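Local coordinates for glucosamine kinase (Streptacidiphilus jiangxiensis, PDB 6HWJ), which catalyses the ATP-dependent, magnesium-requiring phosphorylation of D-glucosamine to D-glucosamine 6-phosphate and, to a lesser extent, acts on glucose, at residues A[227-231]-A[335-339]. Sequence-based numbering, arbitrary orientation.
Sequences ARMHA and AALDV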
ATOM      1  N   ALA A 227      -3.265  -9.124 -12.412  1.00 26.05           N
ATOM      2  CA  ALA A 227      -2.488 -10.214 -13.000  1.00 27.09           C
ATOM      3  C   ALA A 227      -1.177  -9.717 -13.595  1.00 26.30           C
ATOM      4  O   ALA A 227      -0.124 -10.357 -13.428  1.00 26.74           O
ATOM      5  CB  ALA A 227      -3.312 -10.945 -14.067  1.00 29.22           C
ATOM      6  N   ARG A 228      -1.213  -8.578 -14.288  1.00 23.69           N
ATOM      7  CA  ARG A 228       0.015  -7.976 -14.796  1.00 25.38           C
ATOM      8  C   ARG A 228       0.950  -7.605 -13.646  1.00 27.59           C
ATOM      9  O   ARG A 228       2.174  -7.788 -13.738  1.00 23.86           O
ATOM     10  CB  ARG A 228      -0.312  -6.737 -15.633  1.00 26.78           C
ATOM     11  CG  ARG A 228      -1.052  -7.032 -16.938  1.00 28.10           C
ATOM     12  CD  ARG A 228      -1.547  -5.733 -17.585  1.00 27.55           C
ATOM     13  NE  ARG A 228      -2.115  -5.998 -18.912  1.00 26.22           N
ATOM     14  CZ  ARG A 228      -2.764  -5.094 -19.643  1.00 30.03           C
ATOM     15  NH1 ARG A 228      -2.961  -3.863 -19.178  1.00 29.14           N
ATOM     16  NH2 ARG A 228      -3.232  -5.426 -20.836  1.00 29.42           N
ATOM     17  N   MET A 229       0.390  -7.034 -12.583  1.00 23.33           N
ATOM     18  CA  MET A 229       1.168  -6.684 -11.395  1.00 27.93           C
ATOM     19  C   MET A 229       1.832  -7.924 -10.798  1.00 28.25           C
ATOM     20  O   MET A 229       3.054  -7.941 -10.577  1.00 27.79           O
ATOM     21  CB  MET A 229       0.247  -6.001 -10.375  1.00 24.35           C
ATOM     22  CG  MET A 229       0.937  -5.504  -9.112  1.00 27.97           C
ATOM     23  SD  MET A 229      -0.261  -4.769  -7.950  1.00 25.93           S
ATOM     24  CE  MET A 229      -1.014  -6.244  -7.272  1.00 29.60           C
ATOM     25  N   HIS A 230       1.052  -8.994 -10.575  1.00 26.43           N
ATOM     26  CA  HIS A 230       1.622 -10.193  -9.960  1.00 29.16           C
ATOM     27  C   HIS A 230       2.666 -10.853 -10.855  1.00 27.81           C
ATOM     28  O   HIS A 230       3.701 -11.324 -10.372  1.00 29.16           O
ATOM     29  CB  HIS A 230       0.514 -11.189  -9.610  1.00 25.50           C
ATOM     30  CG  HIS A 230      -0.309 -10.785  -8.437  1.00 26.82           C
ATOM     31  ND1 HIS A 230      -1.556 -11.317  -8.184  1.00 29.52           N
ATOM     32  CD2 HIS A 230      -0.064  -9.908  -7.438  1.00 25.86           C
ATOM     33  CE1 HIS A 230      -2.037 -10.779  -7.080  1.00 29.20           C
ATOM     34  NE2 HIS A 230      -1.151  -9.916  -6.614  1.00 27.00           N
ATOM     35  N   ALA A 231       2.417 -10.905 -12.160  1.00 28.91           N
ATOM     36  CA  ALA A 231       3.379 -11.517 -13.067  1.00 32.19           C
ATOM     37  C   ALA A 231       4.721 -10.809 -12.994  1.00 30.04           C
ATOM     38  O   ALA A 231       5.774 -11.451 -13.037  1.00 30.92           O
ATOM     39  CB  ALA A 231       2.840 -11.508 -14.501  1.00 34.25           C
ATOM     40  N   ALA A 335      -0.328 -14.635  -3.667  1.00 31.49           N
ATOM     41  CA  ALA A 335      -0.965 -13.710  -4.595  1.00 31.83           C
ATOM     42  C   ALA A 335      -2.471 -13.649  -4.368  1.00 29.25           C
ATOM     43  O   ALA A 335      -3.087 -12.583  -4.535  1.00 26.32           O
ATOM     44  CB  ALA A 335      -0.661 -14.116  -6.040  1.00 29.27           C
ATOM     45  N   ALA A 336      -3.079 -14.760  -3.956  1.00 26.96           N
ATOM     46  CA  ALA A 336      -4.507 -14.760  -3.697  1.00 25.83           C
ATOM     47  C   ALA A 336      -4.898 -13.753  -2.624  1.00 26.48           C
ATOM     48  O   ALA A 336      -6.061 -13.334  -2.571  1.00 26.17           O
ATOM     49  CB  ALA A 336      -4.973 -16.159  -3.298  1.00 26.69           C
ATOM     50  N   LEU A 337      -3.960 -13.350  -1.765  1.00 26.08           N
ATOM     51  CA  LEU A 337      -4.260 -12.320  -0.783  1.00 25.62           C
ATOM     52  C   LEU A 337      -4.660 -11.008  -1.457  1.00 24.92           C
ATOM     53  O   LEU A 337      -5.656 -10.377  -1.076  1.00 25.36           O
ATOM     54  CB  LEU A 337      -3.051 -12.107   0.134  1.00 27.76           C
ATOM     55  CG  LEU A 337      -3.234 -10.983   1.158  1.00 31.67           C
ATOM     56  CD1 LEU A 337      -4.270 -11.385   2.211  1.00 30.60           C
ATOM     57  CD2 LEU A 337      -1.895 -10.636   1.841  1.00 38.71           C
ATOM     58  N   ASP A 338      -3.889 -10.565  -2.459  1.00 27.47           N
ATOM     59  CA  ASP A 338      -4.292  -9.371  -3.210  1.00 23.23           C
ATOM     60  C   ASP A 338      -5.622  -9.606  -3.903  1.00 27.40           C
ATOM     61  O   ASP A 338      -6.456  -8.692  -4.004  1.00 28.18           O
ATOM     62  CB  ASP A 338      -3.245  -8.980  -4.254  1.00 25.16           C
ATOM     63  CG  ASP A 338      -1.956  -8.427  -3.652  1.00 26.96           C
ATOM     64  OD1 ASP A 338      -1.944  -7.962  -2.487  1.00 25.52           O
ATOM     65  OD2 ASP A 338      -0.941  -8.443  -4.388  1.00 27.97           O
ATOM     66  N   VAL A 339      -5.816 -10.814  -4.443  1.00 28.94           N
ATOM     67  CA  VAL A 339      -7.043 -11.121  -5.180  1.00 27.52           C
ATOM     68  C   VAL A 339      -8.253 -10.929  -4.282  1.00 27.07           C
ATOM     69  O   VAL A 339      -9.211 -10.246  -4.656  1.00 26.02           O
ATOM     70  CB  VAL A 339      -6.989 -12.548  -5.747  1.00 29.15           C
ATOM     71  CG1 VAL A 339      -8.339 -12.972  -6.252  1.00 29.82           C
ATOM     72  CG2 VAL A 339      -5.940 -12.654  -6.852  1.00 30.35           C
TER
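His230 reaches from helix 212-234 to helix 335-356 and gives its NE2 proton to OD2 of Asp338, an N-to-O separation of 2.7 Å. The bond is fairly straight, with an N-H...O angle of 163°; the oxygen lies in the imidazole plane and accepts through its anti lone pair, the one turned away from OD1. Ring and carboxylate are nearly coplanar, 18° apart, so the bond runs edge to edge rather than over a face. Asp338 CB also sits at the ring edge, 3.3 Å from His230 NE2. One face of the imidazole carries the methyl of Ala335 in a CH-pi contact, CB standing 3.9 Å from the ring centroid and shifted toward ND1, from which it is 3.6 Å away. The histidine's chi1 of -73° sets CG anti to its carbonyl carbon and sends the ring across the gap between two nearly antiparallel helices, whose local axes stay 11.0 Å apart.

This His-carboxylate pair lies in the buried interior of the helical C-terminal lobe of an aminoglycoside-phosphotransferase-like kinase fold. Asp338 OD2 and OD1 accept the backbone N-H groups of His298 and Gly299, respectively, just before the glucosamine-binding Asp300. The carboxylate is thus a second-shell group that probably positions this catalytic loop, much as the helix-F aspartate of protein kinases holds the HRD loop. Three N-H groups grip it, two of them at OD2, which holds its plane in place. ND1 of His230 is hydrogen-bonded to the hydroxyl of Tyr380 on helix 362-386, which fixes the ring's rotation from its other nitrogen. Met229, extended until a bend at chi3, places its CE methyl 3.6 Å from Asp338 OD2, and at the imidazole edge Val339 CG2 approaches His230 CE1 at 4.3 Å.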